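Local structure of uncharacterized aldehyde dehydrogenase AldY (Bacillus subtilis, 4DNG) at residues D48-A53 against S173-P178; T188-A193 against G202-M207; F260-D265 against I293-D298; D298-F303 against I389-S394. The protein is a putative NAD-dependent aldehyde dehydrogenase that probably oxidises aldehydes to carboxylates and may help protect cells against stress from ethanol and related compounds. One frame throughout, in Å; residues are numbered along the deposited sequence. Where two conformers were deposited one is given.

Interaction 1 (D48-A53 against S173-P178)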
loop_
_atom_site.group_PDB
_atom_site.type_symbol
_atom_site.label_atom_id
_atom_site.label_comp_id
_atom_site.label_asym_id
_atom_site.label_seq_id
_atom_site.Cartn_x
_atom_site.Cartn_y
_atom_site.Cartn_z
ATOM N N ASP A 48 -11.301 0.360 23.968
ATOM C CA ASP A 48 -11.054 1.619 24.696
ATOM C C ASP A 48 -9.751 2.282 24.207
ATOM O O ASP A 48 -9.728 3.476 23.881
ATOM C CB ASP A 48 -10.970 1.408 26.206
ATOM C CG ASP A 48 -12.288 0.982 26.829
ATOM O OD1 ASP A 48 -13.345 1.045 26.161
ATOM O OD2 ASP A 48 -12.250 0.579 28.011
ATOM N N ALA A 49 -8.685 1.484 24.134
ATOM C CA ALA A 49 -7.355 1.954 23.771
ATOM C C ALA A 49 -7.305 2.588 22.384
ATOM O O ALA A 49 -6.740 3.669 22.215
ATOM C CB ALA A 49 -6.357 0.818 23.885
ATOM N N PHE A 50 -7.892 1.923 21.393
ATOM C CA PHE A 50 -8.066 2.550 20.086
ATOM C C PHE A 50 -8.863 3.875 20.161
ATOM O O PHE A 50 -8.448 4.873 19.574
ATOM C CB PHE A 50 -8.684 1.567 19.087
ATOM C CG PHE A 50 -7.671 0.649 18.439
ATOM C CD1 PHE A 50 -6.594 1.175 17.729
ATOM C CD2 PHE A 50 -7.788 -0.740 18.545
ATOM C CE1 PHE A 50 -5.655 0.348 17.122
ATOM C CE2 PHE A 50 -6.842 -1.570 17.953
ATOM C CZ PHE A 50 -5.771 -1.025 17.230
ATOM N N ASP A 51 -9.985 3.861 20.890
ATOM C CA ASP A 51 -10.824 5.042 21.120
ATOM C C ASP A 51 -9.972 6.169 21.750
ATOM O O ASP A 51 -9.961 7.313 21.259
ATOM C CB ASP A 51 -12.032 4.610 21.980
ATOM C CG ASP A 51 -12.825 5.772 22.570
ATOM O OD1 ASP A 51 -12.778 6.902 22.034
ATOM O OD2 ASP A 51 -13.523 5.528 23.583
ATOM N N ILE A 52 -9.240 5.827 22.816
ATOM C CA ILE A 52 -8.339 6.750 23.485
ATOM C C ILE A 52 -7.196 7.265 22.591
ATOM O O ILE A 52 -6.825 8.444 22.661
ATOM C CB ILE A 52 -7.755 6.098 24.745
ATOM C CG1 ILE A 52 -8.801 6.072 25.861
ATOM C CG2 ILE A 52 -6.518 6.846 25.205
ATOM C CD1 ILE A 52 -8.481 5.087 26.973
ATOM N N ALA A 53 -6.630 6.382 21.765
ATOM C CA ALA A 53 -5.575 6.780 20.843
ATOM C C ALA A 53 -6.068 7.784 19.777
ATOM O O ALA A 53 -5.338 8.729 19.403
ATOM C CB ALA A 53 -4.936 5.553 20.204
ATOM N N SER A 173 -0.666 8.546 16.810
ATOM C CA SER A 173 -0.755 7.815 18.060
ATOM C C SER A 173 -0.649 6.339 17.715
ATOM O O SER A 173 -0.644 5.975 16.532
ATOM C CB SER A 173 -2.084 8.086 18.734
ATOM O OG SER A 173 -3.121 7.427 18.018
ATOM N N VAL A 174 -0.592 5.481 18.730
ATOM C CA VAL A 174 -0.162 4.094 18.519
ATOM C C VAL A 174 -0.817 3.195 19.546
ATOM O O VAL A 174 -0.764 3.458 20.757
ATOM C CB VAL A 174 1.384 3.955 18.652
ATOM C CG1 VAL A 174 1.879 2.523 18.376
ATOM C CG2 VAL A 174 2.087 4.937 17.730
ATOM N N VAL A 175 -1.434 2.130 19.058
ATOM C CA VAL A 175 -1.787 1.026 19.908
ATOM C C VAL A 175 -0.899 -0.147 19.541
ATOM O O VAL A 175 -0.901 -0.616 18.384
ATOM C CB VAL A 175 -3.249 0.671 19.742
ATOM C CG1 VAL A 175 -3.582 -0.614 20.513
ATOM C CG2 VAL A 175 -4.091 1.854 20.179
ATOM N N HIS A 176 -0.138 -0.609 20.533
ATOM C CA HIS A 176 0.958 -1.553 20.303
ATOM C C HIS A 176 0.798 -2.826 21.089
ATOM O O HIS A 176 0.515 -2.779 22.304
ATOM C CB HIS A 176 2.265 -0.897 20.685
ATOM C CG HIS A 176 3.461 -1.759 20.418
ATOM N ND1 HIS A 176 3.746 -2.237 19.192
ATOM C CD2 HIS A 176 4.456 -2.234 21.266
ATOM C CE1 HIS A 176 4.842 -2.995 19.253
ATOM N NE2 HIS A 176 5.282 -2.982 20.523
ATOM N N LYS A 177 0.977 -3.964 20.407
ATOM C CA LYS A 177 0.854 -5.285 21.020
ATOM C C LYS A 177 2.061 -6.195 20.781
ATOM O O LYS A 177 2.224 -6.725 19.676
ATOM C CB LYS A 177 -0.405 -6.013 20.546
ATOM C CG LYS A 177 -0.609 -7.336 21.288
ATOM C CD LYS A 177 -1.459 -8.305 20.487
ATOM C CE LYS A 177 -1.390 -9.700 21.090
ATOM N NZ LYS A 177 -0.037 -10.299 20.896
ATOM N N PRO A 178 2.910 -6.385 21.816
ATOM C CA PRO A 178 4.046 -7.287 21.675
ATOM C C PRO A 178 3.580 -8.688 21.888
ATOM O O PRO A 178 2.473 -8.905 22.324
ATOM C CB PRO A 178 4.966 -6.891 22.850
ATOM C CG PRO A 178 4.055 -6.295 23.878
ATOM C CD PRO A 178 2.975 -5.603 23.075
#
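V175 rises from strand 173-177 into helix 43-60, where F50, A49 and A53 receive it. This is helix-on-sheet packing in an alpha/beta domain: the helix runs nearly antiparallel to the strand (159°) along one face of the sheet that also holds strand 226-231, which leads into the probable NAD-binding residues. The V175 and F50 side chains cross at about a right angle, and V175 leans on one face of the ring, V175 CB lying 4.0 Å from the centroid in an off-centre CH-pi contact. With CG2 anti to its own carbonyl carbon (chi1 173° for CG1), that branch reaches F50 CD1 at 3.6 Å and also meets A53 CB at 3.8 Å, so one methyl bridges a ring and an alanine on successive turns. Both alanines point at the strand, and their small size is consistent with the close approach of the two segment axes, 8.2 Å. Farther out, F50 also touches V146 and S148 of strand 135-150, and N205 of strand 204-206 touches A53. At the end of the contact where A53 faces S173, the hydroxyl S173 OG makes a weak hydrogen bond of 2.9 Å to the backbone oxygen A53 O.

Interaction 2 (T188-A193 against G202-M207)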
loop_
_atom_site.group_PDB
_atom_site.type_symbol
_atom_site.label_atom_id
_atom_site.label_comp_id
_atom_site.label_asym_id
_atom_site.label_seq_id
_atom_site.Cartn_x
_atom_site.Cartn_y
_atom_site.Cartn_z
ATOM N N THR A 188 6.767 -2.890 27.456
ATOM C CA THR A 188 6.658 -2.090 28.691
ATOM C C THR A 188 7.831 -1.131 28.920
ATOM O O THR A 188 7.629 0.007 29.371
ATOM C CB THR A 188 6.424 -2.952 29.946
ATOM O OG1 THR A 188 7.445 -3.954 30.039
ATOM C CG2 THR A 188 5.064 -3.623 29.883
ATOM N N ILE A 189 9.044 -1.590 28.604
ATOM C CA ILE A 189 10.240 -0.766 28.739
ATOM C C ILE A 189 10.114 0.462 27.836
ATOM O O ILE A 189 10.428 1.592 28.254
ATOM C CB ILE A 189 11.526 -1.557 28.421
ATOM C CG1 ILE A 189 11.825 -2.544 29.533
ATOM C CG2 ILE A 189 12.724 -0.630 28.259
ATOM C CD1 ILE A 189 12.869 -3.567 29.135
ATOM N N ILE A 190 9.620 0.236 26.619
ATOM C CA ILE A 190 9.412 1.301 25.652
ATOM C C ILE A 190 8.379 2.286 26.208
ATOM O O ILE A 190 8.613 3.500 26.204
ATOM C CB ILE A 190 8.987 0.749 24.279
ATOM C CG1 ILE A 190 10.213 0.268 23.527
ATOM C CG2 ILE A 190 8.302 1.828 23.453
ATOM C CD1 ILE A 190 9.912 -0.713 22.412
ATOM N N ALA A 191 7.258 1.764 26.705
ATOM C CA ALA A 191 6.258 2.620 27.378
ATOM C C ALA A 191 6.868 3.413 28.533
ATOM O O ALA A 191 6.631 4.623 28.672
ATOM C CB ALA A 191 5.069 1.810 27.855
ATOM N N LYS A 192 7.685 2.756 29.342
ATOM C CA LYS A 192 8.338 3.471 30.443
ATOM C C LYS A 192 9.215 4.637 29.935
ATOM O O LYS A 192 9.247 5.721 30.520
ATOM C CB LYS A 192 9.143 2.499 31.314
ATOM C CG LYS A 192 9.766 3.135 32.545
ATOM C CD LYS A 192 8.860 3.152 33.765
ATOM C CE LYS A 192 9.423 4.073 34.857
ATOM N NZ LYS A 192 10.833 3.807 35.292
ATOM N N ALA A 193 9.916 4.397 28.832
ATOM C CA ALA A 193 10.786 5.397 28.237
ATOM C C ALA A 193 10.012 6.623 27.786
ATOM O O ALA A 193 10.454 7.748 28.012
ATOM C CB ALA A 193 11.538 4.788 27.065
ATOM N N GLY A 202 -2.206 8.579 26.178
ATOM C CA GLY A 202 -2.959 8.131 25.027
ATOM C C GLY A 202 -2.226 8.064 23.698
ATOM O O GLY A 202 -2.689 7.379 22.780
ATOM N N VAL A 203 -1.104 8.771 23.565
ATOM C CA VAL A 203 -0.354 8.749 22.291
ATOM C C VAL A 203 0.382 7.415 22.051
ATOM O O VAL A 203 0.494 6.978 20.904
ATOM C CB VAL A 203 0.609 9.949 22.133
ATOM C CG1 VAL A 203 1.453 9.796 20.878
ATOM C CG2 VAL A 203 -0.173 11.248 22.058
ATOM N N LEU A 204 0.887 6.793 23.124
ATOM C CA LEU A 204 1.429 5.428 23.073
ATOM C C LEU A 204 0.705 4.475 24.017
ATOM O O LEU A 204 0.798 4.602 25.235
ATOM C CB LEU A 204 2.917 5.395 23.411
ATOM C CG LEU A 204 3.490 3.972 23.443
ATOM C CD1 LEU A 204 3.219 3.272 22.113
ATOM C CD2 LEU A 204 4.981 3.942 23.777
ATOM N N ASN A 205 0.022 3.489 23.452
ATOM C CA ASN A 205 -0.651 2.507 24.258
ATOM C C ASN A 205 -0.052 1.129 24.021
ATOM O O ASN A 205 0.088 0.708 22.870
ATOM C CB ASN A 205 -2.141 2.547 23.946
ATOM C CG ASN A 205 -2.739 3.926 24.189
ATOM O OD1 ASN A 205 -3.067 4.285 25.323
ATOM N ND2 ASN A 205 -2.850 4.720 23.127
ATOM N N VAL A 206 0.333 0.452 25.107
ATOM C CA VAL A 206 0.939 -0.867 25.010
ATOM C C VAL A 206 0.054 -1.926 25.661
ATOM O O VAL A 206 -0.169 -1.906 26.872
ATOM C CB VAL A 206 2.353 -0.916 25.631
ATOM C CG1 VAL A 206 2.864 -2.348 25.644
ATOM C CG2 VAL A 206 3.330 -0.008 24.885
ATOM N N MET A 207 -0.422 -2.857 24.840
ATOM C CA MET A 207 -1.355 -3.894 25.240
ATOM C C MET A 207 -0.676 -5.194 25.607
ATOM O O MET A 207 0.044 -5.787 24.794
ATOM C CB MET A 207 -2.293 -4.179 24.079
ATOM C CG MET A 207 -2.978 -2.906 23.607
ATOM S SD MET A 207 -4.079 -2.310 24.909
ATOM C CE MET A 207 -4.048 -0.594 24.438
#
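L204 and V206 both point from their strand toward helix 183-196, where I190 and A191 meet them with no hydrogen bond between them. The strand is entered through G202, whose backbone angles (phi 91°) would press a beta carbon against the carbonyl oxygen of the preceding residue. Its own carbonyl O accepts N205 ND2 at 2.7 Å, the donor standing well above the carbonyl plane, so that the entry turn is tied back to the strand. L204 follows; its side chain crosses that of I190 at about a right angle and touches through CD2, with L204 CD2 to I190 CG2 at 4.0 Å and A191 CA equally near. N205 faces the other way; its buried amide is satisfied from that side, OD1 by N12 N and ND2 weakly by V174 O as well as by the turn. At V206 the helix is met again, V206 CG2 resting on A191 CB at 3.9 Å. V206 CG2 is placed there by CG1 standing anti to the backbone N (chi1 174°), and CG1 turns to the T188 end of the helix. Together these residues close a beta-alpha-beta unit, in which helix 183-196 carries the chain from strand 173-177 to its parallel neighbour 204-206. I190 also packs on M161 and I164 of helix 156-169, A191 touches F10 of strand 9-11, and on the opposite face of the sheet N205 and M207 meet helix 43-60.

Interaction 3 (F260-D265 against I293-D298)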
loop_
_atom_site.group_PDB
_atom_site.type_symbol
_atom_site.label_atom_id
_atom_site.label_comp_id
_atom_site.label_asym_id
_atom_site.label_seq_id
_atom_site.Cartn_x
_atom_site.Cartn_y
_atom_site.Cartn_z
ATOM N N PHE A 260 22.388 -15.957 1.145
ATOM C CA PHE A 260 23.740 -15.489 1.293
ATOM C C PHE A 260 24.442 -16.140 0.113
ATOM O O PHE A 260 24.571 -17.368 0.063
ATOM C CB PHE A 260 24.278 -16.056 2.608
ATOM C CG PHE A 260 25.536 -15.412 3.110
ATOM C CD1 PHE A 260 25.485 -14.228 3.845
ATOM C CD2 PHE A 260 26.765 -16.026 2.916
ATOM C CE1 PHE A 260 26.643 -13.638 4.331
ATOM C CE2 PHE A 260 27.930 -15.447 3.412
ATOM C CZ PHE A 260 27.867 -14.253 4.120
ATOM N N ALA A 261 24.837 -15.337 -0.871
ATOM C CA ALA A 261 25.571 -15.880 -2.021
ATOM C C ALA A 261 27.047 -15.537 -1.952
ATOM O O ALA A 261 27.407 -14.387 -1.726
ATOM C CB ALA A 261 24.970 -15.425 -3.349
ATOM N N VAL A 262 27.882 -16.551 -2.172
ATOM C CA VAL A 262 29.336 -16.454 -2.070
ATOM C C VAL A 262 29.940 -16.865 -3.411
ATOM O O VAL A 262 30.058 -18.059 -3.728
ATOM C CB VAL A 262 29.870 -17.355 -0.928
ATOM C CG1 VAL A 262 31.397 -17.436 -0.949
ATOM C CG2 VAL A 262 29.369 -16.867 0.419
ATOM N N LEU A 263 30.317 -15.862 -4.195
ATOM C CA LEU A 263 30.678 -16.071 -5.587
ATOM C C LEU A 263 32.132 -16.509 -5.731
ATOM O O LEU A 263 32.907 -16.422 -4.774
ATOM C CB LEU A 263 30.398 -14.802 -6.405
ATOM C CG LEU A 263 29.042 -14.083 -6.316
ATOM C CD1 LEU A 263 28.903 -13.113 -7.484
ATOM C CD2 LEU A 263 27.861 -15.041 -6.283
ATOM N N SER A 264 32.499 -16.966 -6.932
ATOM C CA SER A 264 33.825 -17.532 -7.190
ATOM C C SER A 264 35.003 -16.625 -6.794
ATOM O O SER A 264 35.988 -17.096 -6.237
ATOM C CB SER A 264 33.953 -17.991 -8.645
ATOM O OG SER A 264 33.540 -16.986 -9.550
ATOM N N ASP A 265 34.900 -15.331 -7.062
ATOM C CA ASP A 265 36.000 -14.427 -6.724
ATOM C C ASP A 265 36.017 -13.946 -5.253
ATOM O O ASP A 265 36.991 -13.343 -4.811
ATOM C CB ASP A 265 36.104 -13.262 -7.725
ATOM C CG ASP A 265 34.847 -12.426 -7.785
ATOM O OD1 ASP A 265 33.874 -12.760 -7.077
ATOM O OD2 ASP A 265 34.832 -11.439 -8.551
ATOM N N ILE A 293 22.800 -20.783 2.508
ATOM C CA ILE A 293 24.054 -20.190 2.117
ATOM C C ILE A 293 24.439 -20.871 0.816
ATOM O O ILE A 293 24.537 -22.098 0.740
ATOM C CB ILE A 293 25.145 -20.384 3.198
ATOM C CG1 ILE A 293 24.759 -19.656 4.491
ATOM C CG2 ILE A 293 26.494 -19.881 2.705
ATOM C CD1 ILE A 293 25.496 -20.137 5.729
ATOM N N ILE A 294 24.618 -20.050 -0.211
ATOM C CA ILE A 294 24.875 -20.526 -1.549
ATOM C C ILE A 294 26.317 -20.174 -1.874
ATOM O O ILE A 294 26.720 -19.014 -1.772
ATOM C CB ILE A 294 23.909 -19.868 -2.550
ATOM C CG1 ILE A 294 22.461 -20.021 -2.056
ATOM C CG2 ILE A 294 24.103 -20.450 -3.940
ATOM C CD1 ILE A 294 21.517 -18.937 -2.525
ATOM N N VAL A 295 27.093 -21.189 -2.236
ATOM C CA VAL A 295 28.512 -21.022 -2.439
ATOM C C VAL A 295 28.945 -21.669 -3.755
ATOM O O VAL A 295 28.712 -22.869 -3.970
ATOM C CB VAL A 295 29.318 -21.613 -1.269
ATOM C CG1 VAL A 295 30.806 -21.377 -1.474
ATOM C CG2 VAL A 295 28.874 -20.995 0.049
ATOM N N HIS A 296 29.565 -20.854 -4.615
ATOM C CA HIS A 296 30.171 -21.293 -5.888
ATOM C C HIS A 296 31.075 -22.477 -5.707
ATOM O O HIS A 296 31.698 -22.627 -4.644
ATOM C CB HIS A 296 30.961 -20.146 -6.525
ATOM C CG HIS A 296 31.412 -20.424 -7.939
ATOM N ND1 HIS A 296 32.592 -21.021 -8.224
ATOM C CD2 HIS A 296 30.799 -20.162 -9.165
ATOM C CE1 HIS A 296 32.723 -21.136 -9.559
ATOM N NE2 HIS A 296 31.627 -20.611 -10.132
ATOM N N GLN A 297 31.172 -23.302 -6.755
ATOM C CA GLN A 297 31.903 -24.582 -6.711
ATOM C C GLN A 297 33.404 -24.538 -6.358
ATOM O O GLN A 297 33.848 -25.307 -5.507
ATOM C CB GLN A 297 31.663 -25.403 -7.994
ATOM C CG GLN A 297 32.129 -24.750 -9.295
ATOM C CD GLN A 297 32.040 -25.679 -10.500
ATOM O OE1 GLN A 297 31.007 -26.304 -10.756
ATOM N NE2 GLN A 297 33.124 -25.759 -11.257
ATOM N N ASP A 298 34.177 -23.657 -7.001
ATOM C CA ASP A 298 35.648 -23.652 -6.840
ATOM C C ASP A 298 36.106 -23.208 -5.441
ATOM O O ASP A 298 37.296 -23.254 -5.139
ATOM C CB ASP A 298 36.359 -22.779 -7.904
ATOM C CG ASP A 298 35.951 -23.113 -9.339
ATOM O OD1 ASP A 298 35.745 -24.306 -9.662
ATOM O OD2 ASP A 298 35.847 -22.164 -10.154
#
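The shortest bond of the contact runs from I294 N to F260 O, 2.7 Å long and almost straight at 174°. V262 N returns a bond to I294 O at 2.8 Å, more bent, and H296 N then donates to V262 O at 3.0 Å, in the first direction again. V262 thus bonds through N and O to I294 and H296, the residues on either side of its partner V295, as in a parallel ladder, filled in by CA-H...O contacts such as A261 CA to I294 O. Strands 258-262 and 290-296 lie side by side in the second large sheet of the enzyme, and helix 268-281 carries the chain over from one to the other as a beta-alpha-beta crossover. On the face that carries V262, V262 and V295 lie alongside each other and point the same way, with V262 CB 3.9 Å from V295 CG2; F260 and I293 repeat the arrangement two residues earlier on the same face, and F303 of helix 297-313 packs on V262, V295 and I293. At the end of the ladder the H296 ring, its CG anti to the backbone N (chi1 -170°), lies beneath S264 CB, which sits over its centre 3.4 Å from the centroid in a CH-pi contact. The S264 hydroxyl itself bonds to D395 OD2. H296 is also the N-cap of helix 297-313, ND1 taking a weak bond from D298 N. Replacing this histidine with an alanine would probably leave S264 CB without a surface to rest on and D298 N without its capping acceptor.

Interaction 4 (D298-F303 against I389-S394)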
loop_
_atom_site.group_PDB
_atom_site.type_symbol
_atom_site.label_atom_id
_atom_site.label_comp_id
_atom_site.label_asym_id
_atom_site.label_seq_id
_atom_site.Cartn_x
_atom_site.Cartn_y
_atom_site.Cartn_z
ATOM N N ASP A 298 34.177 -23.657 -7.001
ATOM C CA ASP A 298 35.648 -23.652 -6.840
ATOM C C ASP A 298 36.106 -23.208 -5.441
ATOM O O ASP A 298 37.296 -23.254 -5.139
ATOM C CB ASP A 298 36.359 -22.779 -7.904
ATOM C CG ASP A 298 35.951 -23.113 -9.339
ATOM O OD1 ASP A 298 35.745 -24.306 -9.662
ATOM O OD2 ASP A 298 35.847 -22.164 -10.154
ATOM N N VAL A 299 35.169 -22.772 -4.603
ATOM C CA VAL A 299 35.507 -22.212 -3.292
ATOM C C VAL A 299 34.635 -22.844 -2.196
ATOM O O VAL A 299 34.809 -22.589 -0.997
ATOM C CB VAL A 299 35.418 -20.664 -3.291
ATOM C CG1 VAL A 299 36.033 -20.103 -2.027
ATOM C CG2 VAL A 299 36.151 -20.076 -4.492
ATOM N N TYR A 300 33.730 -23.710 -2.647
ATOM C CA TYR A 300 32.829 -24.495 -1.810
ATOM C C TYR A 300 33.518 -25.240 -0.674
ATOM O O TYR A 300 33.226 -24.999 0.502
ATOM C CB TYR A 300 32.066 -25.486 -2.696
ATOM C CG TYR A 300 31.034 -26.319 -1.970
ATOM C CD1 TYR A 300 29.784 -25.789 -1.640
ATOM C CD2 TYR A 300 31.303 -27.647 -1.633
ATOM C CE1 TYR A 300 28.837 -26.556 -0.987
ATOM C CE2 TYR A 300 30.368 -28.423 -0.971
ATOM C CZ TYR A 300 29.140 -27.877 -0.655
ATOM O OH TYR A 300 28.214 -28.653 -0.008
ATOM N N ASP A 301 34.431 -26.145 -1.029
ATOM C CA ASP A 301 35.068 -27.027 -0.051
ATOM C C ASP A 301 35.876 -26.247 0.987
ATOM O O ASP A 301 35.870 -26.601 2.170
ATOM C CB ASP A 301 35.900 -28.109 -0.745
ATOM C CG ASP A 301 35.083 -28.918 -1.745
ATOM O OD1 ASP A 301 34.659 -30.043 -1.414
ATOM O OD2 ASP A 301 34.838 -28.416 -2.858
ATOM N N GLU A 302 36.528 -25.172 0.544
ATOM C CA GLU A 302 37.224 -24.248 1.444
ATOM C C GLU A 302 36.271 -23.556 2.424
ATOM O O GLU A 302 36.579 -23.448 3.619
ATOM C CB GLU A 302 38.021 -23.212 0.640
ATOM C CG GLU A 302 38.608 -22.062 1.457
ATOM C CD GLU A 302 39.514 -21.137 0.645
ATOM O OE1 GLU A 302 39.766 -21.401 -0.555
ATOM O OE2 GLU A 302 39.996 -20.134 1.214
ATOM N N PHE A 303 35.125 -23.088 1.919
ATOM C CA PHE A 303 34.127 -22.426 2.760
ATOM C C PHE A 303 33.554 -23.378 3.808
ATOM O O PHE A 303 33.386 -22.976 4.965
ATOM C CB PHE A 303 32.981 -21.817 1.927
ATOM C CG PHE A 303 31.965 -21.043 2.747
ATOM C CD1 PHE A 303 30.939 -21.705 3.437
ATOM C CD2 PHE A 303 32.030 -19.648 2.829
ATOM C CE1 PHE A 303 30.010 -20.996 4.190
ATOM C CE2 PHE A 303 31.102 -18.930 3.570
ATOM C CZ PHE A 303 30.095 -19.603 4.256
ATOM N N ILE A 389 24.010 -25.279 3.382
ATOM C CA ILE A 389 24.960 -24.839 2.371
ATOM C C ILE A 389 24.614 -25.521 1.064
ATOM O O ILE A 389 24.433 -26.748 1.010
ATOM C CB ILE A 389 26.419 -25.171 2.738
ATOM C CG1 ILE A 389 26.673 -25.047 4.264
ATOM C CG2 ILE A 389 27.380 -24.358 1.877
ATOM C CD1 ILE A 389 27.104 -23.684 4.778
ATOM N N ILE A 390 24.520 -24.703 0.021
ATOM C CA ILE A 390 24.124 -25.145 -1.298
ATOM C C ILE A 390 25.228 -24.878 -2.324
ATOM O O ILE A 390 25.804 -23.792 -2.369
ATOM C CB ILE A 390 22.814 -24.452 -1.733
ATOM C CG1 ILE A 390 21.684 -24.873 -0.790
ATOM C CG2 ILE A 390 22.480 -24.752 -3.207
ATOM C CD1 ILE A 390 20.586 -23.844 -0.655
ATOM N N LYS A 391 25.497 -25.891 -3.141
ATOM C CA LYS A 391 26.477 -25.828 -4.210
ATOM C C LYS A 391 25.895 -25.120 -5.439
ATOM O O LYS A 391 24.780 -25.422 -5.860
ATOM C CB LYS A 391 26.899 -27.258 -4.577
ATOM C CG LYS A 391 28.100 -27.388 -5.505
ATOM C CD LYS A 391 29.400 -27.145 -4.755
ATOM C CE LYS A 391 30.547 -28.000 -5.265
ATOM N NZ LYS A 391 30.536 -29.361 -4.657
ATOM N N ALA A 392 26.662 -24.184 -6.000
ATOM C CA ALA A 392 26.361 -23.562 -7.302
ATOM C C ALA A 392 27.499 -23.828 -8.304
ATOM O O ALA A 392 28.685 -23.709 -7.960
ATOM C CB ALA A 392 26.120 -22.059 -7.144
ATOM N N GLY A 393 27.128 -24.203 -9.530
ATOM C CA GLY A 393 28.082 -24.434 -10.623
ATOM C C GLY A 393 28.476 -23.193 -11.429
ATOM O O GLY A 393 29.377 -23.256 -12.254
ATOM N N SER A 394 27.800 -22.067 -11.194
ATOM C CA SER A 394 28.172 -20.775 -11.785
ATOM C C SER A 394 27.750 -19.610 -10.871
ATOM O O SER A 394 27.021 -19.814 -9.884
ATOM C CB SER A 394 27.523 -20.610 -13.158
ATOM O OG SER A 394 26.201 -20.108 -13.026
#
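Y300 and K391 meet where the first turns of helix 297-313 pack on strand 386-392, a helix-on-sheet contact in the alpha/beta fold with the helix running nearly antiparallel to the strand (157°). Inward the contact is closed by hydrocarbon. I389 meets two aromatic side chains of the helix, Y300 and F303: its CG2 lies 3.9 Å from Y300 CE1, while its CD1 comes up at the edge of the F303 ring, near the ring plane, 4.0 Å from F303 CE1. F303 also rests on A271 and V272 of helix 268-281, and V369 of strand 362-369 touches Y300, so this side is buried. The outer side is different: K391 is exposed to solvent and is held across this contact by the Y300 ring. Bent at three successive torsions after CB, it crosses the Y300 side chain at about a right angle and lays CD over one face of the ring, 3.5 Å from the centroid, a CH-pi contact. Y300 CG stands anti to the backbone N (chi1 -177°), which brings the ring out over the strand to receive it. A serine here would probably leave the K391 tail free to swing into solvent and open a gap beside I389 CG2. D301 OD2 lies 4.8 Å from K391 NZ, too far for a salt bridge although the charges are opposite. The ammonium group finds its aromatic partner instead, K391 NZ standing off-centre 4.1 Å from the centroid of the Y300 ring in a cation-pi contact.

The four contacts form two pairs in two different sheets. Interactions 1 and 2 lie 10 Å apart between centres and are joined through adjoining strands, H176 N meeting N205 O at 2.7 Å and M207 N meeting H176 O at the same distance. Interactions 3 and 4 are closer, 5 Å between centres: they share D298 and helix 297-313, and I390 N lies 2.7 Å from I293 O where their strands adjoin. The pairs stand on opposite sides of the chain's centre, with 45 to 50 Å between contact centres. All four lie away from the predicted active-site residue E253; the other, C287, is not modelled. The first pair belongs to the sheet leading to the probable NAD site.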